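Local coordinates for protein tRNA (adenine-N(1)-)-methyltransferase (Thermus thermophilus, PDB 2PWY) that catalyses the S-adenosyl-L-methionine-dependent methylation of adenine N1 at position 58 of tRNA and is required for growth at extreme temperatures, at residues E68-M73 with L110-A115; A129-L134 with F152-L157; K179-A184 with E212-R217. All coordinates share one frame; numbering follows the deposited sequence.

Contact 1: residues E68-M73 with L110-A115; sequences EYLLHM and LTLFLA. With SAH (S-adenosyl-L-homocysteine), chain E.
Leu70 meets Phe113 with an unusual first torsion: its chi1 of -100° lies well away from any staggered position. In this pose both methyls reach the same corner of the Phe113 ring. Leu70 CD2 is 3.7 Å from Phe113 CE1, and Leu70 CD1 is 4.0 Å from the same CE1. CD2 approaches the ring obliquely. Leu70 CD1 also lies 4.3 Å from Leu112 CD1, so this one leucine bridges two residues of the partner helix.

The second point of contact is Tyr69. It offers a ring edge and not a face. Leu112 CD1 sits close to the ring plane, 3.7 Å from Tyr69 CE2, and the two side chains meet at roughly a right angle. With CG anti to the backbone N, Tyr69 turns its ring back toward the end of its own helix. There Met73 CB lies over the centre of one face, 4.0 Å above the plane. The phenol tip is tied to helix 131-144: Tyr69 OH hydrogen-bonds to Asn140 O, and the ring stacks with Phe144.

Segments 68-72 and 110-115 run nearly antiparallel, at 163°, with their axes 11.0 Å apart at closest. Side-chain ends bridge the gap. No hydrogen bond crosses it. Helix 109-118 follows the first strand of the Rossmann-like methyltransferase domain, just after the glycine-rich loop of class I enzymes. Its first turn serves the cofactor. Leu110 N donates to SAH O at 2.9 Å, with an N-H...O angle of 161°. That backbone N-H therefore grips the carboxylate of the homocysteine end. Leu110 CB lies alongside, 3.7 Å from SAH N. Phe113 also packs on Thr90 of a second subunit, which places this buried core beside a subunit interface.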
# COMPACT_ATOMS: atom_id res chain seq x y z
N GLU A 68 0.24 -14.56 17.83
CA GLU A 68 1.58 -14.99 18.24
C GLU A 68 1.76 -16.50 18.11
O GLU A 68 2.79 -16.98 17.65
CB GLU A 68 1.89 -14.55 19.67
CG GLU A 68 2.14 -13.04 19.76
CD GLU A 68 2.20 -12.51 21.19
OE1 GLU A 68 1.54 -13.08 22.09
OE2 GLU A 68 2.89 -11.49 21.39
N TYR A 69 0.72 -17.23 18.50
CA TYR A 69 0.73 -18.68 18.40
C TYR A 69 0.89 -19.17 16.95
O TYR A 69 1.75 -20.01 16.68
CB TYR A 69 -0.54 -19.25 19.03
CG TYR A 69 -0.54 -20.74 19.14
CD1 TYR A 69 0.39 -21.40 19.96
CD2 TYR A 69 -1.45 -21.50 18.43
CE1 TYR A 69 0.39 -22.80 20.07
CE2 TYR A 69 -1.45 -22.90 18.52
CZ TYR A 69 -0.53 -23.54 19.34
OH TYR A 69 -0.55 -24.92 19.42
N LEU A 70 0.05 -18.67 16.04
CA LEU A 70 0.19 -19.06 14.63
C LEU A 70 1.58 -18.82 14.07
O LEU A 70 2.09 -19.61 13.29
CB LEU A 70 -0.83 -18.35 13.72
CG LEU A 70 -2.05 -19.17 13.34
CD1 LEU A 70 -2.94 -19.33 14.57
CD2 LEU A 70 -2.80 -18.53 12.18
N LEU A 71 2.19 -17.70 14.48
CA LEU A 71 3.47 -17.29 13.93
C LEU A 71 4.64 -18.12 14.47
O LEU A 71 5.68 -18.20 13.82
CB LEU A 71 3.71 -15.81 14.18
CG LEU A 71 2.74 -14.83 13.51
CD1 LEU A 71 3.06 -13.44 14.03
CD2 LEU A 71 2.85 -14.90 11.98
N HIS A 72 4.45 -18.75 15.63
CA HIS A 72 5.54 -19.48 16.31
C HIS A 72 5.32 -20.99 16.47
O HIS A 72 6.27 -21.74 16.72
CB HIS A 72 5.87 -18.81 17.66
CG HIS A 72 6.27 -17.37 17.53
ND1 HIS A 72 7.56 -16.98 17.24
CD2 HIS A 72 5.54 -16.23 17.62
CE1 HIS A 72 7.61 -15.66 17.15
NE2 HIS A 72 6.40 -15.18 17.39
N MET A 73 4.08 -21.46 16.31
CA MET A 73 3.78 -22.89 16.44
C MET A 73 4.50 -23.73 15.38
O MET A 73 4.78 -23.25 14.27
CB MET A 73 2.27 -23.15 16.39
CG MET A 73 1.63 -22.91 15.03
SD MET A 73 -0.16 -23.09 15.09
CE MET A 73 -0.54 -23.09 13.35
N LEU A 110 -5.73 -21.42 10.47
CA LEU A 110 -7.07 -20.92 10.13
C LEU A 110 -8.14 -21.64 10.96
O LEU A 110 -9.11 -21.03 11.40
CB LEU A 110 -7.32 -21.05 8.62
CG LEU A 110 -8.67 -20.51 8.13
CD1 LEU A 110 -8.89 -19.08 8.58
CD2 LEU A 110 -8.84 -20.69 6.59
N THR A 111 -7.95 -22.94 11.19
CA THR A 111 -8.87 -23.72 12.02
C THR A 111 -9.15 -23.04 13.36
O THR A 111 -10.30 -22.94 13.79
CB THR A 111 -8.36 -25.16 12.28
OG1 THR A 111 -7.97 -25.75 11.03
CG2 THR A 111 -9.47 -25.99 12.93
N LEU A 112 -8.08 -22.55 14.00
CA LEU A 112 -8.23 -21.87 15.28
C LEU A 112 -9.06 -20.59 15.19
O LEU A 112 -9.93 -20.35 16.04
CB LEU A 112 -6.85 -21.62 15.90
CG LEU A 112 -6.19 -22.87 16.50
CD1 LEU A 112 -4.70 -22.62 16.70
CD2 LEU A 112 -6.88 -23.31 17.83
N PHE A 113 -8.83 -19.80 14.14
CA PHE A 113 -9.61 -18.58 13.91
C PHE A 113 -11.09 -18.92 13.69
O PHE A 113 -11.99 -18.31 14.29
CB PHE A 113 -9.05 -17.80 12.71
CG PHE A 113 -7.93 -16.87 13.08
CD1 PHE A 113 -6.63 -17.35 13.23
CD2 PHE A 113 -8.19 -15.51 13.31
CE1 PHE A 113 -5.58 -16.47 13.61
CE2 PHE A 113 -7.16 -14.64 13.67
CZ PHE A 113 -5.86 -15.12 13.83
N LEU A 114 -11.33 -19.93 12.86
CA LEU A 114 -12.70 -20.39 12.58
C LEU A 114 -13.41 -20.89 13.86
O LEU A 114 -14.59 -20.60 14.10
CB LEU A 114 -12.68 -21.49 11.51
CG LEU A 114 -12.14 -21.13 10.11
CD1 LEU A 114 -12.13 -22.39 9.23
CD2 LEU A 114 -12.94 -20.00 9.45
N ALA A 115 -12.67 -21.64 14.68
CA ALA A 115 -13.21 -22.23 15.90
C ALA A 115 -13.60 -21.18 16.94
O ALA A 115 -14.62 -21.31 17.59
CB ALA A 115 -12.20 -23.24 16.48
N SAH E . -5.01 -22.83 6.41
CA SAH E . -4.06 -23.88 6.90
CB SAH E . -2.98 -24.17 5.87
CG SAH E . -3.52 -25.00 4.69
SD SAH E . -2.14 -25.54 3.64
C SAH E . -3.45 -23.39 8.21
O SAH E . -3.69 -22.25 8.61
OXT SAH E . -2.74 -24.14 8.88
C5' SAH E . -3.16 -26.47 2.46
C4' SAH E . -3.51 -27.87 2.98
O4' SAH E . -4.60 -28.37 2.23
C3' SAH E . -2.40 -28.91 2.87
O3' SAH E . -2.22 -29.51 4.15
C2' SAH E . -2.91 -29.92 1.84
O2' SAH E . -2.57 -31.25 2.12
C1' SAH E . -4.41 -29.76 1.98
N9 SAH E . -5.25 -30.03 0.80
C8 SAH E . -5.05 -29.58 -0.47
N7 SAH E . -6.11 -29.99 -1.21
C5 SAH E . -6.99 -30.64 -0.43
C6 SAH E . -8.23 -31.25 -0.68
N6 SAH E . -8.77 -31.25 -1.91
N1 SAH E . -8.89 -31.86 0.38
C2 SAH E . -8.34 -31.87 1.65
N3 SAH E . -7.12 -31.27 1.88
C4 SAH E . -6.46 -30.67 0.86

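Contact 2: residues A129-L134 with F152-L157; sequences ARPHHL and FHLGKL. With SAH (S-adenosyl-L-homocysteine), chain E.
Phe152, within the second strand of a beta-alpha-beta unit, packs against Leu134 on the connecting helix 131-144. The unit runs from strand 123-128 through this helix to edge strand 150-154, within the Rossmann-like domain. Phe152 CD1 lies 3.8 Å from Leu134 CD1, which approaches the ring obliquely. His153 points its CB away, but its backbone O is 4.0 Å from Leu134 CD2.

At Leu154 the same CD2 methyl of Leu134 rests 3.8 Å from CB. With CG anti to the backbone N (chi1 176°), Leu154 sends CD1 to the start of the helix, where it sits 3.7 Å from Pro131 CA. Gly155 follows the strand and lies beside Ala129. Its backbone angles would press any CB against the preceding carbonyl, which favours glycine at this position. The aliphatic part of Lys156 then reaches across, with CG 4.1 Å from Ala129 CB.

Next to Ala129, Arg130 N is held by Glu128 OE2. The Arg130 side chain folds back so that His133 NE2 lies over the centre of one guanidinium face. His133 ND1 donates an almost straight bond of 2.8 Å to SAH O3' on the ribose. Leu157 binds the adenine through its backbone: its N donates to SAH N1 at 3.1 Å, with an N-H...N angle of 167°.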
# COMPACT_ATOMS: atom_id res chain seq x y z
N ALA A 129 -6.23 -33.91 3.51
CA ALA A 129 -5.87 -35.10 2.72
C ALA A 129 -4.61 -35.82 3.21
O ALA A 129 -4.48 -37.04 3.03
CB ALA A 129 -5.70 -34.73 1.24
N ARG A 130 -3.70 -35.07 3.82
CA ARG A 130 -2.39 -35.62 4.19
C ARG A 130 -2.31 -35.94 5.68
O ARG A 130 -2.42 -35.04 6.52
CB ARG A 130 -1.28 -34.65 3.77
CG ARG A 130 -1.19 -34.44 2.26
CD ARG A 130 -0.11 -33.44 1.88
NE ARG A 130 1.23 -33.95 2.16
CZ ARG A 130 2.36 -33.38 1.76
NH1 ARG A 130 2.32 -32.26 1.03
NH2 ARG A 130 3.52 -33.92 2.07
N PRO A 131 -2.11 -37.24 6.03
CA PRO A 131 -2.16 -37.67 7.43
C PRO A 131 -1.15 -36.98 8.35
O PRO A 131 -1.49 -36.65 9.50
CB PRO A 131 -1.84 -39.18 7.35
CG PRO A 131 -2.16 -39.56 5.95
CD PRO A 131 -1.82 -38.36 5.12
N HIS A 132 0.07 -36.76 7.88
CA HIS A 132 1.07 -36.13 8.75
C HIS A 132 0.69 -34.67 9.01
O HIS A 132 0.84 -34.17 10.13
CB HIS A 132 2.49 -36.23 8.19
CG HIS A 132 3.48 -35.38 8.92
ND1 HIS A 132 3.86 -35.64 10.22
CD2 HIS A 132 4.12 -34.25 8.56
CE1 HIS A 132 4.71 -34.71 10.62
NE2 HIS A 132 4.89 -33.85 9.63
N HIS A 133 0.18 -34.00 7.97
CA HIS A 133 -0.33 -32.64 8.12
C HIS A 133 -1.45 -32.61 9.15
O HIS A 133 -1.43 -31.78 10.07
CB HIS A 133 -0.80 -32.07 6.77
CG HIS A 133 0.32 -31.72 5.83
ND1 HIS A 133 0.13 -30.89 4.74
CD2 HIS A 133 1.63 -32.06 5.81
CE1 HIS A 133 1.28 -30.75 4.09
NE2 HIS A 133 2.21 -31.44 4.73
N LEU A 134 -2.41 -33.51 9.01
CA LEU A 134 -3.55 -33.56 9.93
C LEU A 134 -3.12 -33.82 11.38
O LEU A 134 -3.60 -33.16 12.29
CB LEU A 134 -4.59 -34.58 9.48
CG LEU A 134 -5.85 -34.65 10.35
CD1 LEU A 134 -6.55 -33.28 10.48
CD2 LEU A 134 -6.82 -35.69 9.83
N PHE A 152 -12.47 -33.09 12.80
CA PHE A 152 -11.41 -33.28 11.81
C PHE A 152 -11.72 -34.50 10.97
O PHE A 152 -12.20 -35.51 11.50
CB PHE A 152 -10.05 -33.50 12.49
CG PHE A 152 -9.55 -32.33 13.30
CD1 PHE A 152 -8.90 -31.26 12.67
CD2 PHE A 152 -9.67 -32.32 14.69
CE1 PHE A 152 -8.40 -30.17 13.42
CE2 PHE A 152 -9.18 -31.24 15.45
CZ PHE A 152 -8.54 -30.17 14.81
N HIS A 153 -11.42 -34.42 9.68
CA HIS A 153 -11.59 -35.53 8.74
C HIS A 153 -10.34 -35.74 7.91
O HIS A 153 -9.79 -34.79 7.32
CB HIS A 153 -12.75 -35.27 7.78
CG HIS A 153 -14.06 -35.04 8.46
ND1 HIS A 153 -14.45 -33.80 8.92
CD2 HIS A 153 -15.07 -35.89 8.74
CE1 HIS A 153 -15.65 -33.90 9.47
NE2 HIS A 153 -16.05 -35.16 9.38
N LEU A 154 -9.88 -36.99 7.87
CA LEU A 154 -8.77 -37.36 7.00
C LEU A 154 -9.33 -37.75 5.64
O LEU A 154 -10.09 -38.73 5.53
CB LEU A 154 -7.98 -38.53 7.58
CG LEU A 154 -6.85 -39.07 6.70
CD1 LEU A 154 -5.73 -38.05 6.55
CD2 LEU A 154 -6.32 -40.37 7.31
N GLY A 155 -8.98 -36.99 4.62
CA GLY A 155 -9.48 -37.25 3.28
C GLY A 155 -9.61 -36.00 2.44
O GLY A 155 -9.47 -34.88 2.93
N LYS A 156 -9.88 -36.21 1.15
CA LYS A 156 -10.10 -35.10 0.23
C LYS A 156 -11.51 -34.56 0.40
O LYS A 156 -12.47 -35.32 0.54
CB LYS A 156 -9.88 -35.55 -1.22
CG LYS A 156 -8.44 -35.92 -1.53
CD LYS A 156 -8.34 -36.77 -2.80
CE LYS A 156 -6.89 -37.18 -3.11
NZ LYS A 156 -6.20 -37.87 -1.95
N LEU A 157 -11.63 -33.23 0.41
CA LEU A 157 -12.93 -32.60 0.51
C LEU A 157 -13.85 -33.07 -0.64
O LEU A 157 -15.03 -33.26 -0.41
CB LEU A 157 -12.81 -31.07 0.55
CG LEU A 157 -14.11 -30.27 0.69
CD1 LEU A 157 -14.91 -30.72 1.93
CD2 LEU A 157 -13.87 -28.76 0.70
N SAH E . -5.01 -22.83 6.41
CA SAH E . -4.06 -23.88 6.90
CB SAH E . -2.98 -24.17 5.87
CG SAH E . -3.52 -25.00 4.69
SD SAH E . -2.14 -25.54 3.64
C SAH E . -3.45 -23.39 8.21
O SAH E . -3.69 -22.25 8.61
OXT SAH E . -2.74 -24.14 8.88
C5' SAH E . -3.16 -26.47 2.46
C4' SAH E . -3.51 -27.87 2.98
O4' SAH E . -4.60 -28.37 2.23
C3' SAH E . -2.40 -28.91 2.87
O3' SAH E . -2.22 -29.51 4.15
C2' SAH E . -2.91 -29.92 1.84
O2' SAH E . -2.57 -31.25 2.12
C1' SAH E . -4.41 -29.76 1.98
N9 SAH E . -5.25 -30.03 0.80
C8 SAH E . -5.05 -29.58 -0.47
N7 SAH E . -6.11 -29.99 -1.21
C5 SAH E . -6.99 -30.64 -0.43
C6 SAH E . -8.23 -31.25 -0.68
N6 SAH E . -8.77 -31.25 -1.91
N1 SAH E . -8.89 -31.86 0.38
C2 SAH E . -8.34 -31.87 1.65
N3 SAH E . -7.12 -31.27 1.88
C4 SAH E . -6.46 -30.67 0.86

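Contact 3: residues K179-A184 with E212-R217; sequences KVLEKA and EAHPFR
Leu181, in the first turn of helix 181-187, meets both His214 and Phe216. Its CB lies over one face of the His214 imidazole as a CH-pi contact. The distance from Leu181 CB to the ring centroid is 3.7 Å, and the approach is 14° off the ring normal. Beyond CB the chain forks at CG. The CD1 branch stays with the imidazole, 3.7 Å from His214 CD2. The CD2 branch goes to the other ring and stops 4.1 Å from Phe216 CE2.

Phe216 is met at its edge. Leu181 O lies in the ring plane, 3.8 Å from Phe216 CE2. Farther along the helix, Ala184 CB is 4.3 Å from Phe216 CZ. Leu194 of strand 192-198 touches Leu181, Ala184 and Phe216, so the contact seats the helix against the domain's central sheet where strand 216-232 begins. His214 belongs to the turn before that strand, and its CE1 also reaches Glu182 CB at 4.1 Å.

No hydrogen bond or salt bridge crosses here. The attraction is probably mainly dispersion, with a possible weak polar share from Leu181 O at the Phe216 edge. Toward Leu181 the imidazole acts as a flat surface.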
# COMPACT_ATOMS: atom_id res chain seq x y z
N LYS A 179 -11.20 -27.67 -7.75
CA LYS A 179 -11.54 -29.09 -7.60
C LYS A 179 -12.60 -29.40 -6.54
O LYS A 179 -13.20 -30.47 -6.57
CB LYS A 179 -10.28 -29.91 -7.31
CG LYS A 179 -9.30 -29.97 -8.46
CD LYS A 179 -8.22 -31.00 -8.18
CE LYS A 179 -7.09 -30.96 -9.19
NZ LYS A 179 -7.56 -30.79 -10.59
N VAL A 180 -12.83 -28.47 -5.61
CA VAL A 180 -13.77 -28.68 -4.50
C VAL A 180 -15.03 -27.81 -4.60
O VAL A 180 -15.86 -27.79 -3.68
CB VAL A 180 -13.09 -28.51 -3.09
CG1 VAL A 180 -11.88 -29.42 -2.96
CG2 VAL A 180 -12.69 -27.05 -2.81
N LEU A 181 -15.18 -27.11 -5.72
CA LEU A 181 -16.31 -26.18 -5.90
C LEU A 181 -17.66 -26.89 -5.98
O LEU A 181 -18.67 -26.38 -5.52
CB LEU A 181 -16.11 -25.30 -7.13
CG LEU A 181 -15.07 -24.18 -7.03
CD1 LEU A 181 -15.01 -23.43 -8.35
CD2 LEU A 181 -15.35 -23.22 -5.85
N GLU A 182 -17.68 -28.06 -6.61
CA GLU A 182 -18.91 -28.86 -6.67
C GLU A 182 -19.39 -29.22 -5.24
O GLU A 182 -20.56 -29.01 -4.89
CB GLU A 182 -18.67 -30.11 -7.51
CG GLU A 182 -19.94 -30.96 -7.69
CD GLU A 182 -19.70 -32.20 -8.53
OE1 GLU A 182 -18.93 -32.13 -9.52
OE2 GLU A 182 -20.27 -33.26 -8.20
N LYS A 183 -18.48 -29.75 -4.44
CA LYS A 183 -18.81 -30.11 -3.05
C LYS A 183 -19.17 -28.87 -2.22
O LYS A 183 -20.14 -28.89 -1.46
CB LYS A 183 -17.64 -30.87 -2.42
CG LYS A 183 -17.97 -31.56 -1.11
CD LYS A 183 -18.96 -32.71 -1.28
CE LYS A 183 -18.40 -33.83 -2.13
NZ LYS A 183 -19.22 -35.06 -2.09
N ALA A 184 -18.39 -27.79 -2.37
CA ALA A 184 -18.68 -26.53 -1.66
C ALA A 184 -20.03 -25.94 -2.04
O ALA A 184 -20.76 -25.47 -1.16
CB ALA A 184 -17.56 -25.50 -1.90
N GLU A 212 -17.40 -19.95 -12.65
CA GLU A 212 -18.43 -19.71 -13.67
C GLU A 212 -19.13 -20.99 -14.14
O GLU A 212 -20.10 -20.91 -14.90
CB GLU A 212 -17.86 -18.90 -14.83
CG GLU A 212 -17.55 -17.46 -14.44
CD GLU A 212 -16.69 -16.73 -15.44
OE1 GLU A 212 -16.55 -17.21 -16.59
OE2 GLU A 212 -16.17 -15.65 -15.08
N ALA A 213 -18.64 -22.15 -13.70
CA ALA A 213 -19.28 -23.43 -13.98
C ALA A 213 -20.10 -23.95 -12.79
O ALA A 213 -20.58 -25.10 -12.78
CB ALA A 213 -18.23 -24.46 -14.41
N HIS A 214 -20.28 -23.09 -11.78
CA HIS A 214 -20.97 -23.48 -10.55
C HIS A 214 -21.93 -22.39 -10.09
O HIS A 214 -21.82 -21.25 -10.56
CB HIS A 214 -19.93 -23.78 -9.46
CG HIS A 214 -18.99 -24.88 -9.82
ND1 HIS A 214 -19.29 -26.21 -9.65
CD2 HIS A 214 -17.76 -24.85 -10.39
CE1 HIS A 214 -18.30 -26.96 -10.08
NE2 HIS A 214 -17.34 -26.15 -10.53
N PRO A 215 -22.89 -22.72 -9.20
CA PRO A 215 -23.81 -21.69 -8.71
C PRO A 215 -23.19 -20.72 -7.68
O PRO A 215 -23.64 -20.66 -6.53
CB PRO A 215 -24.98 -22.50 -8.12
CG PRO A 215 -24.34 -23.76 -7.68
CD PRO A 215 -23.25 -24.05 -8.67
N PHE A 216 -22.19 -19.96 -8.13
CA PHE A 216 -21.49 -18.97 -7.32
C PHE A 216 -21.40 -17.67 -8.10
O PHE A 216 -21.22 -17.69 -9.32
CB PHE A 216 -20.06 -19.43 -7.02
CG PHE A 216 -19.93 -20.44 -5.93
CD1 PHE A 216 -20.24 -20.10 -4.61
CD2 PHE A 216 -19.46 -21.72 -6.20
CE1 PHE A 216 -20.11 -21.04 -3.58
CE2 PHE A 216 -19.32 -22.66 -5.18
CZ PHE A 216 -19.65 -22.32 -3.87
N ARG A 217 -21.50 -16.55 -7.39
CA ARG A 217 -21.29 -15.22 -7.95
C ARG A 217 -20.04 -14.61 -7.32
O ARG A 217 -19.91 -14.60 -6.10
CB ARG A 217 -22.51 -14.33 -7.67
CG ARG A 217 -22.49 -12.95 -8.32
CD ARG A 217 -23.89 -12.51 -8.78
NE ARG A 217 -24.94 -13.18 -8.02
CZ ARG A 217 -25.87 -13.99 -8.53
NH1 ARG A 217 -25.94 -14.24 -9.84
NH2 ARG A 217 -26.75 -14.55 -7.72

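How the contacts relate
All three contacts fall within the methyltransferase family region of the chain, and they sit at different distances from the cofactor product. Contacts 1 and 2 both bind SAH, though their centres are about 18 Å apart. The ligand spans them, with its homocysteine end at contact 1 and its ribose and adenine at contact 2. Contact 3 is more peripheral, about 27 Å from contact 1 and 21 Å from contact 2 between centres. It still joins the pocket wall: Val180 touches SAH, and Leu157 CD2 of contact 2 packs 3.9 Å from Val180 CB. Leu157 O also lies 3.5 Å from Lys183 CG. Contacts 1 and 3 do not touch; their nearest atoms are about 12 Å apart.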